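PDB 6GNF: glycogen synthase from Cyanobacterium sp. CLg1, which is a two-domain glycosyltransferase of GT-B type in the glycogen and starch synthase family, modelled here with adenosine-5'-diphosphate and a glycan bound. Local coordinates for residues V89-S94 with P147-L152; M161-I166 with G189-A194; M429-E434 with G456-T461; G447-V452 with F466-N471. All blocks are in the same frame, centred on the assembly; numbering follows the deposited sequence.

Contact 1 (V89-S94 with P147-L152). With SO4 (sulfate ion), chain G.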
loop_
_atom_site.group_PDB
_atom_site.type_symbol
_atom_site.label_atom_id
_atom_site.label_comp_id
_atom_site.label_asym_id
_atom_site.label_seq_id
_atom_site.Cartn_x
_atom_site.Cartn_y
_atom_site.Cartn_z
ATOM N N VAL A 89 -0.052 15.374 22.954
ATOM C CA VAL A 89 0.576 14.113 22.572
ATOM C C VAL A 89 1.950 14.022 23.236
ATOM O O VAL A 89 2.514 15.042 23.631
ATOM C CB VAL A 89 0.671 13.955 21.042
ATOM C CG1 VAL A 89 -0.724 13.909 20.441
ATOM C CG2 VAL A 89 1.484 15.074 20.409
ATOM N N ARG A 90 2.415 12.798 23.472
ATOM C CA ARG A 90 3.803 12.531 23.825
ATOM C C ARG A 90 4.462 11.930 22.594
ATOM O O ARG A 90 3.773 11.415 21.719
ATOM C CB ARG A 90 3.900 11.551 24.984
ATOM C CG ARG A 90 3.316 12.051 26.295
ATOM C CD ARG A 90 3.529 11.044 27.415
ATOM N NE ARG A 90 2.910 9.754 27.115
ATOM C CZ ARG A 90 3.163 8.608 27.756
ATOM N NH1 ARG A 90 4.032 8.561 28.759
ATOM N NH2 ARG A 90 2.540 7.491 27.388
ATOM N N TYR A 91 5.780 12.061 22.493
ATOM C CA TYR A 91 6.530 11.488 21.387
ATOM C C TYR A 91 7.462 10.409 21.909
ATOM O O TYR A 91 8.186 10.594 22.892
ATOM C CB TYR A 91 7.345 12.556 20.661
ATOM C CG TYR A 91 6.524 13.637 19.999
ATOM C CD1 TYR A 91 5.879 13.412 18.784
ATOM C CD2 TYR A 91 6.425 14.906 20.563
ATOM C CE1 TYR A 91 5.137 14.409 18.164
ATOM C CE2 TYR A 91 5.675 15.910 19.959
ATOM C CZ TYR A 91 5.032 15.664 18.757
ATOM O OH TYR A 91 4.292 16.680 18.152
ATOM N N PHE A 92 7.380 9.234 21.294
ATOM C CA PHE A 92 8.326 8.163 21.537
ATOM C C PHE A 92 9.225 8.086 20.315
ATOM O O PHE A 92 8.855 8.560 19.242
ATOM C CB PHE A 92 7.602 6.841 21.777
ATOM C CG PHE A 92 6.984 6.729 23.140
ATOM C CD1 PHE A 92 5.912 7.533 23.495
ATOM C CD2 PHE A 92 7.468 5.827 24.063
ATOM C CE1 PHE A 92 5.334 7.437 24.746
ATOM C CE2 PHE A 92 6.899 5.717 25.318
ATOM C CZ PHE A 92 5.831 6.529 25.662
ATOM N N HIS A 93 10.385 7.467 20.479
ATOM C CA HIS A 93 11.448 7.543 19.485
ATOM C C HIS A 93 12.213 6.235 19.426
ATOM O O HIS A 93 12.615 5.722 20.455
ATOM C CB HIS A 93 12.378 8.706 19.853
ATOM C CG HIS A 93 13.504 8.924 18.892
ATOM N ND1 HIS A 93 14.585 9.717 19.191
ATOM C CD2 HIS A 93 13.724 8.452 17.641
ATOM C CE1 HIS A 93 15.427 9.721 18.171
ATOM N NE2 HIS A 93 14.927 8.961 17.219
ATOM N N SER A 94 12.339 5.671 18.230
ATOM C CA SER A 94 13.266 4.568 17.993
ATOM C C SER A 94 14.176 4.894 16.820
ATOM O O SER A 94 13.870 5.788 16.030
ATOM C CB SER A 94 12.540 3.228 17.800
ATOM O OG SER A 94 11.561 3.268 16.785
ATOM N N PRO A 147 10.031 18.029 13.541
ATOM C CA PRO A 147 11.306 18.625 13.132
ATOM C C PRO A 147 11.803 19.756 14.041
ATOM O O PRO A 147 13.004 20.036 14.051
ATOM C CB PRO A 147 11.013 19.157 11.729
ATOM C CG PRO A 147 9.924 18.267 11.227
ATOM C CD PRO A 147 9.057 18.047 12.440
ATOM N N LEU A 148 10.920 20.354 14.834
ATOM C CA LEU A 148 11.316 21.451 15.716
ATOM C C LEU A 148 11.706 20.981 17.114
ATOM O O LEU A 148 12.479 21.654 17.790
ATOM C CB LEU A 148 10.183 22.472 15.829
ATOM C CG LEU A 148 9.626 23.031 14.516
ATOM C CD1 LEU A 148 8.423 23.923 14.796
ATOM C CD2 LEU A 148 10.691 23.798 13.758
ATOM N N LEU A 149 11.202 19.819 17.538
ATOM C CA LEU A 149 11.261 19.413 18.949
ATOM C C LEU A 149 12.095 18.181 19.250
ATOM O O LEU A 149 12.776 18.121 20.282
ATOM C CB LEU A 149 9.843 19.147 19.462
ATOM C CG LEU A 149 8.884 20.311 19.693
ATOM C CD1 LEU A 149 7.533 19.810 20.188
ATOM C CD2 LEU A 149 9.463 21.370 20.610
ATOM N N VAL A 150 12.073 17.199 18.359
ATOM C CA VAL A 150 12.615 15.878 18.681
ATOM C C VAL A 150 14.074 15.714 18.222
ATOM O O VAL A 150 14.353 15.663 17.026
ATOM C CB VAL A 150 11.745 14.765 18.059
ATOM C CG1 VAL A 150 12.288 13.391 18.404
ATOM C CG2 VAL A 150 10.300 14.883 18.541
ATOM N N PRO A 151 15.014 15.548 19.173
ATOM C CA PRO A 151 16.401 15.347 18.771
ATOM C C PRO A 151 16.601 13.975 18.140
ATOM O O PRO A 151 16.184 12.952 18.691
ATOM C CB PRO A 151 17.178 15.441 20.084
ATOM C CG PRO A 151 16.191 15.080 21.138
ATOM C CD PRO A 151 14.851 15.527 20.638
ATOM N N LEU A 152 17.296 13.953 17.015
ATOM C CA LEU A 152 17.390 12.769 16.184
ATOM C C LEU A 152 18.745 12.098 16.343
ATOM O O LEU A 152 19.619 12.561 17.066
ATOM C CB LEU A 152 17.155 13.151 14.718
ATOM C CG LEU A 152 15.835 13.833 14.403
ATOM C CD1 LEU A 152 15.753 14.191 12.932
ATOM C CD2 LEU A 152 14.642 12.966 14.797
HETATM S S SO4 G . 3.524 3.848 28.448
HETATM O O1 SO4 G . 3.731 5.200 29.028
HETATM O O2 SO4 G . 2.410 3.832 27.466
HETATM O O3 SO4 G . 3.183 2.926 29.553
HETATM O O4 SO4 G . 4.769 3.392 27.789
HETATM O O HOH W 1 14.631 11.878 20.994
#
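Tyr91 and Val150 mark the closest backbone approach, 8.0 Å from CA to CA, and no direct hydrogen bond crosses the gap between residues 89-94 of strand 85-96 and residues 147-152. Val150 is the first residue to leave the helix. Its CG2 sits over one face of the Tyr91 ring, 4.2 Å from CG. Leu149 CD1 comes to the same ring obliquely, 4.3 Å from CE2. Tyr91 OH bonds to the carbonyl of Ala142.

His93 has CG anti to the backbone N (chi1 -179°), which carries the imidazole out toward residues 150-152. There His93 CE1 lies 3.4 Å from Pro151 O. Water 1 links the same two residues: it stands 2.8 Å from His93 ND1 and donates to Pro151 O. His93 NE2 bonds to Asp100, giving both ring nitrogens a polar partner.

Phe92 points away from 147-152. A sulfate ion, likely a crystallisation additive, accepts at the guanidinium edge of Arg90, with NH2 3.1 Å from its O1. Arg90 NH2 also pairs with Asp105 in a salt bridge.

Strand 85-96 runs between strands 72-82 and 99-105 of the mixed sheet. Leu149 also touches Gln78 of the first, and Val150 touches Ile102 of the second.

Contact 2 (M161-I166 with G189-A194). With SO4 (sulfate ion), chain H.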
loop_
_atom_site.group_PDB
_atom_site.type_symbol
_atom_site.label_atom_id
_atom_site.label_comp_id
_atom_site.label_asym_id
_atom_site.label_seq_id
_atom_site.Cartn_x
_atom_site.Cartn_y
_atom_site.Cartn_z
ATOM N N MET A 161 15.711 18.220 13.478
ATOM C CA MET A 161 15.814 18.319 12.024
ATOM C C MET A 161 15.790 19.771 11.544
ATOM O O MET A 161 16.505 20.119 10.620
ATOM C CB MET A 161 14.686 17.526 11.356
ATOM C CG MET A 161 14.708 17.590 9.841
ATOM S SD MET A 161 13.530 16.488 9.041
ATOM C CE MET A 161 14.427 14.947 9.175
ATOM N N GLY A 162 14.977 20.610 12.176
ATOM C CA GLY A 162 14.943 22.036 11.849
ATOM C C GLY A 162 13.914 22.410 10.797
ATOM O O GLY A 162 13.121 21.583 10.354
ATOM N N GLU A 163 13.957 23.663 10.362
ATOM C CA GLU A 163 12.901 24.229 9.528
ATOM C C GLU A 163 13.064 23.992 8.034
ATOM O O GLU A 163 12.110 24.185 7.296
ATOM C CB GLU A 163 12.754 25.723 9.816
ATOM C CG GLU A 163 12.318 25.989 11.249
ATOM C CD GLU A 163 12.021 27.460 11.532
ATOM O OE1 GLU A 163 11.222 28.092 10.808
ATOM O OE2 GLU A 163 12.622 28.008 12.479
ATOM N N ASN A 164 14.251 23.591 7.586
ATOM C CA ASN A 164 14.466 23.322 6.162
ATOM C C ASN A 164 14.148 21.887 5.837
ATOM O O ASN A 164 15.031 21.112 5.445
ATOM C CB ASN A 164 15.885 23.668 5.748
ATOM C CG ASN A 164 16.149 25.157 5.840
ATOM O OD1 ASN A 164 15.329 25.972 5.420
ATOM N ND2 ASN A 164 17.262 25.516 6.441
ATOM N N THR A 165 12.865 21.563 5.966
ATOM C CA THR A 165 12.395 20.198 5.951
ATOM C C THR A 165 11.404 19.977 4.822
ATOM O O THR A 165 10.612 20.854 4.521
ATOM C CB THR A 165 11.734 19.875 7.301
ATOM O OG1 THR A 165 12.752 19.905 8.311
ATOM C CG2 THR A 165 11.057 18.506 7.276
ATOM N N ILE A 166 11.487 18.805 4.197
ATOM C CA ILE A 166 10.501 18.345 3.236
ATOM C C ILE A 166 9.608 17.331 3.942
ATOM O O ILE A 166 10.073 16.267 4.349
ATOM C CB ILE A 166 11.172 17.675 2.021
ATOM C CG1 ILE A 166 12.038 18.688 1.269
ATOM C CG2 ILE A 166 10.131 17.093 1.069
ATOM C CD1 ILE A 166 12.951 18.068 0.239
ATOM N N GLY A 189 5.725 32.895 10.206
ATOM C CA GLY A 189 7.139 32.856 9.847
ATOM C C GLY A 189 7.937 31.643 10.299
ATOM O O GLY A 189 9.156 31.700 10.318
ATOM N N ILE A 190 7.268 30.535 10.605
ATOM C CA ILE A 190 7.951 29.277 10.922
ATOM C C ILE A 190 7.816 28.346 9.723
ATOM O O ILE A 190 6.795 28.339 9.050
ATOM C CB ILE A 190 7.343 28.606 12.164
ATOM C CG1 ILE A 190 7.301 29.592 13.331
ATOM C CG2 ILE A 190 8.154 27.387 12.580
ATOM C CD1 ILE A 190 6.478 29.105 14.503
ATOM N N PHE A 191 8.839 27.537 9.469
ATOM C CA PHE A 191 8.853 26.622 8.324
ATOM C C PHE A 191 8.677 27.362 7.005
ATOM O O PHE A 191 8.098 26.823 6.059
ATOM C CB PHE A 191 7.741 25.555 8.427
ATOM C CG PHE A 191 8.029 24.439 9.396
ATOM C CD1 PHE A 191 9.205 23.714 9.325
ATOM C CD2 PHE A 191 7.085 24.079 10.349
ATOM C CE1 PHE A 191 9.449 22.672 10.208
ATOM C CE2 PHE A 191 7.326 23.036 11.229
ATOM C CZ PHE A 191 8.507 22.332 11.158
ATOM N N VAL A 192 9.162 28.593 6.933
ATOM C CA VAL A 192 8.890 29.427 5.767
ATOM C C VAL A 192 9.425 28.794 4.482
ATOM O O VAL A 192 8.871 29.028 3.417
ATOM C CB VAL A 192 9.430 30.867 5.957
ATOM C CG1 VAL A 192 10.949 30.883 5.969
ATOM C CG2 VAL A 192 8.900 31.787 4.866
ATOM N N ASN A 193 10.504 28.017 4.590
ATOM C CA ASN A 193 11.105 27.323 3.445
ATOM C C ASN A 193 10.839 25.824 3.396
ATOM O O ASN A 193 11.332 25.151 2.500
ATOM C CB ASN A 193 12.616 27.548 3.422
ATOM C CG ASN A 193 12.975 29.002 3.234
ATOM O OD1 ASN A 193 13.661 29.595 4.057
ATOM N ND2 ASN A 193 12.494 29.590 2.150
ATOM N N ALA A 194 10.045 25.307 4.327
ATOM C CA ALA A 194 9.677 23.904 4.297
ATOM C C ALA A 194 8.833 23.609 3.064
ATOM O O ALA A 194 8.135 24.482 2.563
ATOM C CB ALA A 194 8.918 23.530 5.554
HETATM S S SO4 H . 19.865 22.766 7.512
HETATM O O1 SO4 H . 18.635 23.395 8.040
HETATM O O2 SO4 H . 19.958 23.039 6.056
HETATM O O3 SO4 H . 19.836 21.301 7.739
HETATM O O4 SO4 H . 21.026 23.347 8.232
HETATM O O HOH W 2 11.855 27.156 6.671
HETATM O O HOH W 3 11.180 29.563 8.725
#
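Glu163 reaches across to the backbone of Phe191. Its side chain is stretched out (chi2 -174°), and this carries OE1 to within 2.8 Å of Phe191 N. The hydrogen bond is fairly straight, 159° at the hydrogen. It meets OE1 on the anti side, somewhat out of the carboxylate plane. Ile190 CG2 packs beside the same oxygen.

The tight part lies around the Phe191 ring. Its edge is turned to the chain at 162-163, with Phe191 CD1 3.6 Å from Glu163 O. Leu148 packs against the ring, and Phe167 meets it edge-to-face. Next to it, Ala194 CA makes a CA-H...O contact with Thr165 O at 3.2 Å. Thr165 OG1 in turn donates to Gly162 O (2.7 Å) from above the carbonyl plane.

Both segments are loops leading into neighbouring parallel strands of the N-terminal Rossmann-like domain, 166-170 and 195-200. Residues 191-194 form a type I beta turn, and Asn164 is the centre of an inverse gamma turn. Gly189 is the C-prime residue of the Schellman motif that ends helix 177-186.

The other side is wet and loosely joined. Water 2 donates to Glu163 O and accepts from Asn193 N. Water 3 donates to Glu163 OE1 and accepts from Val192 N. The exposed side chains of Asn164 and Asn193 run alongside each other in the same direction, their amide planes 34° apart. They meet through Asn164 OD1 and Asn193 CB, 3.7 Å apart. Asn164 ND2 donates to O1 of a second sulfate ion at 3.0 Å, which is also bonded to Asn23.

Contact 3 (M429-E434 with G456-T461). With AC1 (4,6-dideoxy-4-{[(1S,4R,5S,6S)-4,5,6-trihydroxy-3-(hydroxymethyl)cyclohex-2-en-1-yl]amino}-alpha-D-glucopyranose), chain D.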
loop_
_atom_site.group_PDB
_atom_site.type_symbol
_atom_site.label_atom_id
_atom_site.label_comp_id
_atom_site.label_asym_id
_atom_site.label_seq_id
_atom_site.Cartn_x
_atom_site.Cartn_y
_atom_site.Cartn_z
ATOM N N MET A 429 -2.032 -12.097 -10.220
ATOM C CA MET A 429 -2.602 -10.851 -9.696
ATOM C C MET A 429 -3.667 -10.266 -10.629
ATOM O O MET A 429 -3.381 -9.355 -11.411
ATOM C CB MET A 429 -1.499 -9.814 -9.491
ATOM C CG MET A 429 -0.368 -10.279 -8.587
ATOM S SD MET A 429 0.884 -9.006 -8.382
ATOM C CE MET A 429 -0.013 -7.798 -7.430
ATOM N N PRO A 430 -4.918 -10.741 -10.510
ATOM C CA PRO A 430 -6.020 -10.241 -11.326
ATOM C C PRO A 430 -6.630 -8.958 -10.759
ATOM O O PRO A 430 -7.839 -8.892 -10.518
ATOM C CB PRO A 430 -7.020 -11.395 -11.270
ATOM C CG PRO A 430 -6.828 -11.959 -9.908
ATOM C CD PRO A 430 -5.359 -11.821 -9.609
ATOM N N SER A 431 -5.792 -7.946 -10.553
ATOM C CA SER A 431 -6.232 -6.702 -9.943
ATOM C C SER A 431 -7.116 -5.899 -10.893
ATOM O O SER A 431 -6.873 -5.857 -12.094
ATOM C CB SER A 431 -5.027 -5.852 -9.521
ATOM O OG SER A 431 -4.211 -6.559 -8.603
ATOM N N ARG A 432 -8.140 -5.255 -10.339
ATOM C CA ARG A 432 -8.991 -4.340 -11.093
ATOM C C ARG A 432 -8.360 -2.955 -11.206
ATOM O O ARG A 432 -8.610 -2.232 -12.162
ATOM C CB ARG A 432 -10.373 -4.243 -10.450
ATOM C CG ARG A 432 -11.163 -5.542 -10.533
ATOM C CD ARG A 432 -12.582 -5.372 -10.027
ATOM N NE ARG A 432 -13.404 -6.555 -10.309
ATOM C CZ ARG A 432 -13.569 -7.605 -9.502
ATOM N NH1 ARG A 432 -12.975 -7.666 -8.318
ATOM N NH2 ARG A 432 -14.340 -8.612 -9.887
ATOM N N PHE A 433 -7.591 -2.566 -10.199
ATOM C CA PHE A 433 -6.690 -1.419 -10.293
ATOM C C PHE A 433 -5.521 -1.682 -9.345
ATOM O O PHE A 433 -5.681 -2.387 -8.340
ATOM C CB PHE A 433 -7.413 -0.114 -9.952
ATOM C CG PHE A 433 -8.085 -0.129 -8.610
ATOM C CD1 PHE A 433 -9.360 -0.661 -8.463
ATOM C CD2 PHE A 433 -7.442 0.384 -7.489
ATOM C CE1 PHE A 433 -9.984 -0.677 -7.226
ATOM C CE2 PHE A 433 -8.059 0.370 -6.246
ATOM C CZ PHE A 433 -9.331 -0.167 -6.115
ATOM N N GLU A 434 -4.345 -1.146 -9.666
ATOM C CA GLU A 434 -3.146 -1.435 -8.895
ATOM C C GLU A 434 -2.115 -0.327 -9.051
ATOM O O GLU A 434 -1.357 -0.321 -10.018
ATOM C CB GLU A 434 -2.552 -2.781 -9.321
ATOM C CG GLU A 434 -1.587 -3.373 -8.306
ATOM C CD GLU A 434 -2.278 -3.765 -7.024
ATOM O OE1 GLU A 434 -3.041 -4.753 -7.067
ATOM O OE2 GLU A 434 -2.058 -3.100 -5.985
ATOM N N GLY A 456 -2.266 0.021 -13.982
ATOM C CA GLY A 456 -1.347 0.720 -13.084
ATOM C C GLY A 456 0.089 0.260 -13.218
ATOM O O GLY A 456 0.566 0.024 -14.326
ATOM N N GLY A 457 0.771 0.117 -12.090
ATOM C CA GLY A 457 2.186 -0.228 -12.077
ATOM C C GLY A 457 2.520 -1.656 -12.462
ATOM O O GLY A 457 3.694 -1.988 -12.640
ATOM N N LEU A 458 1.504 -2.502 -12.621
ATOM C CA LEU A 458 1.729 -3.857 -13.120
ATOM C C LEU A 458 2.214 -3.807 -14.566
ATOM O O LEU A 458 3.035 -4.625 -14.979
ATOM C CB LEU A 458 0.462 -4.704 -13.005
ATOM C CG LEU A 458 -0.066 -4.918 -11.583
ATOM C CD1 LEU A 458 -1.424 -5.614 -11.606
ATOM C CD2 LEU A 458 0.923 -5.701 -10.741
ATOM N N VAL A 459 1.710 -2.837 -15.327
ATOM C CA VAL A 459 2.187 -2.607 -16.689
ATOM C C VAL A 459 3.654 -2.173 -16.667
ATOM O O VAL A 459 4.456 -2.633 -17.466
ATOM C CB VAL A 459 1.347 -1.532 -17.422
ATOM C CG1 VAL A 459 1.928 -1.258 -18.804
ATOM C CG2 VAL A 459 -0.108 -1.979 -17.547
ATOM N N ASP A 460 4.007 -1.290 -15.745
ATOM C CA ASP A 460 5.379 -0.799 -15.622
ATOM C C ASP A 460 6.363 -1.872 -15.170
ATOM O O ASP A 460 7.499 -1.888 -15.624
ATOM C CB ASP A 460 5.451 0.377 -14.628
ATOM C CG ASP A 460 4.892 1.661 -15.188
ATOM O OD1 ASP A 460 5.207 2.007 -16.343
ATOM O OD2 ASP A 460 4.135 2.339 -14.473
ATOM N N THR A 461 5.936 -2.729 -14.248
ATOM C CA THR A 461 6.841 -3.665 -13.581
ATOM C C THR A 461 6.949 -5.036 -14.242
ATOM O O THR A 461 7.887 -5.782 -13.975
ATOM C CB THR A 461 6.426 -3.870 -12.112
ATOM O OG1 THR A 461 5.033 -4.231 -12.049
ATOM C CG2 THR A 461 6.662 -2.595 -11.327
HETATM C C1 AC1 D . -3.990 1.414 3.004
HETATM O O2 AC1 D . -3.761 3.730 2.284
HETATM C C2 AC1 D . -3.187 2.413 2.169
HETATM C C4A AC1 D . 0.649 0.026 -3.627
HETATM C C3 AC1 D . -3.100 1.987 0.702
HETATM O O3 AC1 D . -2.185 2.879 0.059
HETATM C C4 AC1 D . -2.645 0.517 0.557
HETATM N N4A AC1 D . -2.531 0.037 -0.840
HETATM C C5 AC1 D . -3.625 -0.336 1.377
HETATM O O5 AC1 D . -3.574 0.064 2.752
HETATM C C6 AC1 D . -3.318 -1.823 1.324
HETATM C C1B AC1 D . -1.699 0.638 -1.886
HETATM C C2B AC1 D . -1.834 -0.019 -3.291
HETATM O O2B AC1 D . -2.865 -0.997 -3.370
HETATM C C3B AC1 D . -0.619 -0.754 -3.812
HETATM O O3B AC1 D . -0.776 -0.979 -5.213
HETATM O O4 AC1 D . 1.720 -0.862 -3.965
HETATM C C5B AC1 D . 0.779 0.506 -2.205
HETATM C C7B AC1 D . -0.265 0.728 -1.424
HETATM C C6B AC1 D . 2.149 0.789 -1.674
HETATM O O6B AC1 D . 2.724 1.786 -2.521
#
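Glu434 meets Gly456 and Gly457 with its backbone while its carboxylate accepts a hydrogen bond from the bound AC1. Glu434 O accepts from Gly457 N at 3.0 Å. It also receives a CA-H...O contact from Gly456 CA at 3.2 Å. Gly456 has positive phi, and its lack of a side chain leaves room for this carbonyl.

The first torsion of Glu434 (chi1 -162°) swings CG away from its own amide nitrogen, and the chain bends at chi2. The two carboxylate oxygens serve different partners. OE1 accepts from Ser431 OG at 2.6 Å through its anti lone pair, which restrains the rotation of the group. OE2 accepts from AC1 O3B at 2.6 Å and pairs with Lys363 in a salt bridge. Glu434 also touches the bound ADP, so it belongs to both ligand pockets.

Leu458 packs against the aliphatic part of Glu434. Its CD1 lies on Glu434 CB at 3.8 Å. Its other branch, CD2, meets Met429 CE at 4.0 Å. Further along the helix, Thr461 N and OG1 reach Gly457 O from opposite faces of its plane.

The loop 430-434 follows strand 426-429. Leu458 and Met429 both touch Gln440 of helix 439-445, while Val459 and Asp460 face helix 273-281.

Contact 4 (G447-V452 with F466-N471)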
loop_
_atom_site.group_PDB
_atom_site.type_symbol
_atom_site.label_atom_id
_atom_site.label_comp_id
_atom_site.label_asym_id
_atom_site.label_seq_id
_atom_site.Cartn_x
_atom_site.Cartn_y
_atom_site.Cartn_z
ATOM N N GLY A 447 12.385 -15.810 -8.930
ATOM C CA GLY A 447 12.287 -16.497 -10.218
ATOM C C GLY A 447 10.880 -16.981 -10.514
ATOM O O GLY A 447 10.668 -17.857 -11.346
ATOM N N THR A 448 9.910 -16.390 -9.830
ATOM C CA THR A 448 8.508 -16.740 -9.994
ATOM C C THR A 448 7.893 -15.707 -10.932
ATOM O O THR A 448 8.001 -14.506 -10.701
ATOM C CB THR A 448 7.792 -16.764 -8.625
ATOM O OG1 THR A 448 8.365 -17.797 -7.809
ATOM C CG2 THR A 448 6.302 -17.027 -8.774
ATOM N N ILE A 449 7.228 -16.191 -11.975
ATOM C CA ILE A 449 6.828 -15.352 -13.099
ATOM C C ILE A 449 5.460 -14.705 -12.879
ATOM O O ILE A 449 4.467 -15.416 -12.702
ATOM C CB ILE A 449 6.796 -16.182 -14.395
ATOM C CG1 ILE A 449 8.219 -16.611 -14.763
ATOM C CG2 ILE A 449 6.167 -15.387 -15.529
ATOM C CD1 ILE A 449 8.293 -17.723 -15.788
ATOM N N PRO A 450 5.393 -13.359 -12.927
ATOM C CA PRO A 450 4.099 -12.697 -12.763
ATOM C C PRO A 450 3.140 -12.884 -13.942
ATOM O O PRO A 450 3.548 -12.800 -15.102
ATOM C CB PRO A 450 4.467 -11.209 -12.622
ATOM C CG PRO A 450 5.914 -11.188 -12.274
ATOM C CD PRO A 450 6.501 -12.386 -12.949
ATOM N N VAL A 451 1.875 -13.139 -13.616
ATOM C CA VAL A 451 0.783 -13.122 -14.577
ATOM C C VAL A 451 -0.234 -12.149 -13.996
ATOM O O VAL A 451 -0.922 -12.468 -13.030
ATOM C CB VAL A 451 0.168 -14.523 -14.782
ATOM C CG1 VAL A 451 -0.926 -14.497 -15.835
ATOM C CG2 VAL A 451 1.239 -15.526 -15.154
ATOM N N VAL A 452 -0.318 -10.965 -14.597
ATOM C CA VAL A 452 -0.933 -9.816 -13.955
ATOM C C VAL A 452 -1.951 -9.103 -14.839
ATOM O O VAL A 452 -1.927 -9.217 -16.059
ATOM C CB VAL A 452 0.151 -8.805 -13.515
ATOM C CG1 VAL A 452 1.141 -9.477 -12.578
ATOM C CG2 VAL A 452 0.888 -8.219 -14.710
ATOM N N PHE A 466 9.647 -10.382 -18.585
ATOM C CA PHE A 466 9.528 -10.916 -17.223
ATOM C C PHE A 466 8.245 -11.697 -16.931
ATOM O O PHE A 466 8.205 -12.493 -15.990
ATOM C CB PHE A 466 9.660 -9.784 -16.199
ATOM C CG PHE A 466 10.937 -8.995 -16.308
ATOM C CD1 PHE A 466 12.161 -9.622 -16.521
ATOM C CD2 PHE A 466 10.918 -7.614 -16.150
ATOM C CE1 PHE A 466 13.327 -8.879 -16.602
ATOM C CE2 PHE A 466 12.083 -6.871 -16.229
ATOM C CZ PHE A 466 13.288 -7.505 -16.457
ATOM N N GLY A 467 7.186 -11.458 -17.697
ATOM C CA GLY A 467 5.910 -12.105 -17.409
ATOM C C GLY A 467 4.833 -11.810 -18.427
ATOM O O GLY A 467 5.125 -11.309 -19.508
ATOM N N PHE A 468 3.587 -12.095 -18.059
ATOM C CA PHE A 468 2.456 -12.032 -18.986
ATOM C C PHE A 468 1.317 -11.169 -18.465
ATOM O O PHE A 468 1.071 -11.130 -17.264
ATOM C CB PHE A 468 1.919 -13.439 -19.241
ATOM C CG PHE A 468 2.940 -14.385 -19.783
ATOM C CD1 PHE A 468 3.728 -15.138 -18.932
ATOM C CD2 PHE A 468 3.117 -14.520 -21.150
ATOM C CE1 PHE A 468 4.676 -16.014 -19.434
ATOM C CE2 PHE A 468 4.056 -15.398 -21.662
ATOM C CZ PHE A 468 4.839 -16.144 -20.803
ATOM N N LEU A 469 0.614 -10.514 -19.385
ATOM C CA LEU A 469 -0.552 -9.702 -19.061
ATOM C C LEU A 469 -1.848 -10.444 -19.379
ATOM O O LEU A 469 -1.960 -11.097 -20.422
ATOM C CB LEU A 469 -0.545 -8.395 -19.852
ATOM C CG LEU A 469 0.631 -7.445 -19.649
ATOM C CD1 LEU A 469 0.347 -6.118 -20.353
ATOM C CD2 LEU A 469 0.917 -7.205 -18.176
ATOM N N MET A 470 -2.827 -10.282 -18.497
ATOM C CA MET A 470 -4.190 -10.731 -18.740
ATOM C C MET A 470 -4.906 -9.686 -19.589
ATOM O O MET A 470 -4.358 -8.625 -19.893
ATOM C CB MET A 470 -4.969 -10.808 -17.428
ATOM C CG MET A 470 -4.349 -11.637 -16.329
ATOM S SD MET A 470 -5.213 -11.352 -14.779
ATOM C CE MET A 470 -4.257 -12.433 -13.720
ATOM N N ASN A 471 -6.158 -9.967 -19.930
ATOM C CA ASN A 471 -7.045 -8.911 -20.385
ATOM C C ASN A 471 -7.555 -8.170 -19.153
ATOM O O ASN A 471 -7.367 -8.625 -18.025
ATOM C CB ASN A 471 -8.203 -9.475 -21.210
ATOM C CG ASN A 471 -7.763 -9.996 -22.566
ATOM O OD1 ASN A 471 -6.716 -9.615 -23.082
ATOM N ND2 ASN A 471 -8.585 -10.850 -23.165
#
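Val451 and Val452 pair with Phe468 and Leu469 as parallel strands. Three backbone hydrogen bonds make the ladder. Phe468 N donates to Pro450 O at 3.0 Å. Phe468 O accepts from Val452 N at 3.0 Å, so Phe468 straddles Val451. Met470 N donates to Val452 O at 2.8 Å.

CA-H...O contacts fill in between. Val451 CA lies 3.4 Å from Phe468 O, and Leu469 CA lies 3.3 Å from Val452 O. Gly467 CA also approaches Pro450 O, where a bare glycine lets the chains close up.

Apolar contacts are made on both sheet faces. Val451 and Phe468 share one face, where Phe468 CD1 meets Ile449 CG2 obliquely. Val452 and Leu469 share the other. At chi1 -58° Val452 CG2 is wedged between its own N and C on rotation about CA-CB, and touches Leu469 CD2 at 3.6 Å. Met470 crosses the end of strand 449-452 beside Val452, its CE 4.5 Å from Val451 CG1. The same methyl lies 3.4 Å from Val451 O.

The pair belongs to a beta-alpha-beta unit through helix 457-461. Strand 468-469 is outermost in the six-stranded parallel sheet. Helix 485-503 packs on Phe468 and Met470, and helix 439-445 on Pro450.

How the contacts relate
Contacts 1 and 2 lie in the N-terminal domain and contacts 3 and 4 in the other. Contacts 1 and 2 touch through Pro147, whose O is 2.8 Å from Gly162 N, and through Leu148. Contact 1 is mostly buried and apolar, with one water bridge, whereas contact 2 is partly exposed and rich in water and polar groups. Contacts 3 and 4 are buried and cross along the chain. Contact 3 uses the helix and contact 4 the two strands of one beta-alpha-beta unit. Leu458 packs on Val452 between them. Contact 4 combines sheet hydrogen bonds with apolar packing; contact 3 reaches the ligands. The centres of contacts 1 and 4 are about 44 Å apart.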